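Local coordinates for soluble lytic transglycosylase B3 (Pseudomonas aeruginosa, PDB 5ANZ), which probably cleaves the peptidoglycan of the bacterial cell wall as a lytic transglycosylase and carries a bound calcium ion, at residues R310-L315 with G347-A352. Numbering follows the deposited sequence.
Sequences RGPAFL and GRIVGA
The Phe314 ring presents its edge to Ile349, whose CD1 lies close to the ring plane, 4.1 Å from Phe314 CZ; CG1 of the same isoleucine is equally near that atom, and the two side chains meet at about a right angle. A chi1 of -60° sets the ring beside the backbone N of Phe314 and carries CZ to the loop 347-352. The second branch of Ile349 serves the proline: CG2, anti to the isoleucine's backbone N, packs 3.6 Å from Pro312 CB and also touches CG of the pyrrolidine ring. Ile349 thus straddles two residues of 310-315, one branch on each. Farther along, the backbone of Gly351 passes close to Pro312, Gly351 O lying 4.0 Å from Pro312 CB, while Ala352 O approaches Pro312 CD at 3.7 Å.

One water links the segments, donating to Arg310 O at 2.9 Å and to Ala352 O at 2.6 Å, and so supplies both hydrogens between two carbonyl oxygens 3.7 Å apart. Glu256 of strand 254-258 holds the loop with both carboxylate oxygens, OE1 accepting from Val350 N and OE2 from Gly351 N. The contact is structural packing away from the calcium and sugar-binding sites: it lays the connection between helices 330-343 and 362-374 against Pro312 and Phe314, the latter on inner strand 313-316 of an antiparallel sheet, with Leu334 and Leu338 of helix 330-343 touching Phe314 and Ile349 respectively.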
loop_
_atom_site.group_PDB
_atom_site.type_symbol
_atom_site.label_atom_id
_atom_site.label_comp_id
_atom_site.label_asym_id
_atom_site.label_seq_id
_atom_site.Cartn_x
_atom_site.Cartn_y
_atom_site.Cartn_z
ATOM N N ARG A 310 -14.037 -4.737 -18.775
ATOM C CA ARG A 310 -13.700 -5.962 -19.490
ATOM C C ARG A 310 -12.863 -6.918 -18.647
ATOM O O ARG A 310 -12.611 -8.049 -19.062
ATOM C CB ARG A 310 -12.960 -5.643 -20.791
ATOM C CG ARG A 310 -13.747 -4.801 -21.762
ATOM C CD ARG A 310 -13.006 -4.677 -23.086
ATOM N NE ARG A 310 -13.687 -3.753 -23.988
ATOM C CZ ARG A 310 -14.659 -4.108 -24.819
ATOM N NH1 ARG A 310 -15.054 -5.373 -24.873
ATOM N NH2 ARG A 310 -15.232 -3.202 -25.598
ATOM N N GLY A 311 -12.440 -6.471 -17.468
ATOM C CA GLY A 311 -11.574 -7.269 -16.620
ATOM C C GLY A 311 -12.328 -7.898 -15.465
ATOM O O GLY A 311 -13.550 -7.826 -15.388
ATOM N N PRO A 312 -11.594 -8.526 -14.557
ATOM C CA PRO A 312 -12.230 -9.172 -13.404
ATOM C C PRO A 312 -12.792 -8.157 -12.405
ATOM O O PRO A 312 -12.343 -7.001 -12.359
ATOM C CB PRO A 312 -11.087 -9.989 -12.796
ATOM C CG PRO A 312 -9.855 -9.213 -13.162
ATOM C CD PRO A 312 -10.131 -8.679 -14.555
ATOM N N ALA A 313 -13.795 -8.587 -11.647
ATOM C CA ALA A 313 -14.456 -7.732 -10.666
ATOM C C ALA A 313 -14.385 -8.379 -9.291
ATOM O O ALA A 313 -14.454 -9.609 -9.173
ATOM C CB ALA A 313 -15.895 -7.474 -11.064
ATOM N N PHE A 314 -14.225 -7.549 -8.260
ATOM C CA PHE A 314 -14.138 -8.035 -6.890
ATOM C C PHE A 314 -15.078 -7.253 -5.999
ATOM O O PHE A 314 -15.231 -6.050 -6.192
ATOM C CB PHE A 314 -12.706 -7.893 -6.360
ATOM C CG PHE A 314 -11.695 -8.662 -7.153
ATOM C CD1 PHE A 314 -11.105 -8.103 -8.275
ATOM C CD2 PHE A 314 -11.334 -9.937 -6.781
ATOM C CE1 PHE A 314 -10.167 -8.814 -9.012
ATOM C CE2 PHE A 314 -10.394 -10.658 -7.524
ATOM C CZ PHE A 314 -9.812 -10.087 -8.638
ATOM N N LEU A 315 -15.696 -7.913 -5.022
ATOM C CA LEU A 315 -16.321 -7.169 -3.930
ATOM C C LEU A 315 -15.304 -7.131 -2.814
ATOM O O LEU A 315 -14.769 -8.174 -2.455
ATOM C CB LEU A 315 -17.616 -7.814 -3.447
ATOM C CG LEU A 315 -18.789 -7.620 -4.396
ATOM C CD1 LEU A 315 -20.028 -8.304 -3.855
ATOM C CD2 LEU A 315 -19.033 -6.126 -4.592
ATOM N N GLY A 347 -6.421 -17.674 -4.521
ATOM C CA GLY A 347 -5.691 -16.520 -5.016
ATOM C C GLY A 347 -5.578 -16.376 -6.515
ATOM O O GLY A 347 -4.837 -15.543 -7.032
ATOM N N ARG A 348 -6.296 -17.176 -7.265
ATOM C CA ARG A 348 -6.169 -16.915 -8.672
ATOM C C ARG A 348 -7.521 -16.506 -9.221
ATOM O O ARG A 348 -8.562 -16.666 -8.577
ATOM C CB ARG A 348 -5.524 -18.107 -9.369
ATOM C CG ARG A 348 -6.310 -18.839 -10.385
ATOM C CD ARG A 348 -5.585 -20.152 -10.603
ATOM N NE ARG A 348 -5.298 -20.859 -9.348
ATOM C CZ ARG A 348 -6.101 -20.897 -8.282
ATOM N NH1 ARG A 348 -7.275 -20.267 -8.274
ATOM N NH2 ARG A 348 -5.725 -21.566 -7.205
ATOM N N ILE A 349 -7.469 -15.892 -10.386
ATOM C CA ILE A 349 -8.552 -15.068 -10.869
ATOM C C ILE A 349 -9.232 -15.728 -12.054
ATOM O O ILE A 349 -8.568 -16.111 -13.020
ATOM C CB ILE A 349 -8.009 -13.684 -11.241
ATOM C CG1 ILE A 349 -7.326 -13.067 -10.012
ATOM C CG2 ILE A 349 -9.111 -12.789 -11.776
ATOM C CD1 ILE A 349 -6.535 -11.815 -10.315
ATOM N N VAL A 350 -10.554 -15.873 -11.968
ATOM C CA VAL A 350 -11.344 -16.535 -13.012
ATOM C C VAL A 350 -11.551 -15.659 -14.252
ATOM O O VAL A 350 -11.424 -16.120 -15.382
ATOM C CB VAL A 350 -12.725 -16.954 -12.465
ATOM C CG1 VAL A 350 -13.597 -17.536 -13.565
ATOM C CG2 VAL A 350 -12.563 -17.940 -11.314
ATOM N N GLY A 351 -11.880 -14.387 -14.044
ATOM C CA GLY A 351 -12.128 -13.506 -15.168
ATOM C C GLY A 351 -10.827 -13.144 -15.859
ATOM O O GLY A 351 -9.827 -12.858 -15.209
ATOM N N ALA A 352 -10.839 -13.143 -17.183
ATOM C CA ALA A 352 -9.624 -12.857 -17.936
ATOM C C ALA A 352 -9.263 -11.379 -17.890
ATOM O O ALA A 352 -10.135 -10.519 -17.791
ATOM C CB ALA A 352 -9.773 -13.326 -19.393
HETATM O O HOH W 1 -12.742 -10.554 -17.707
#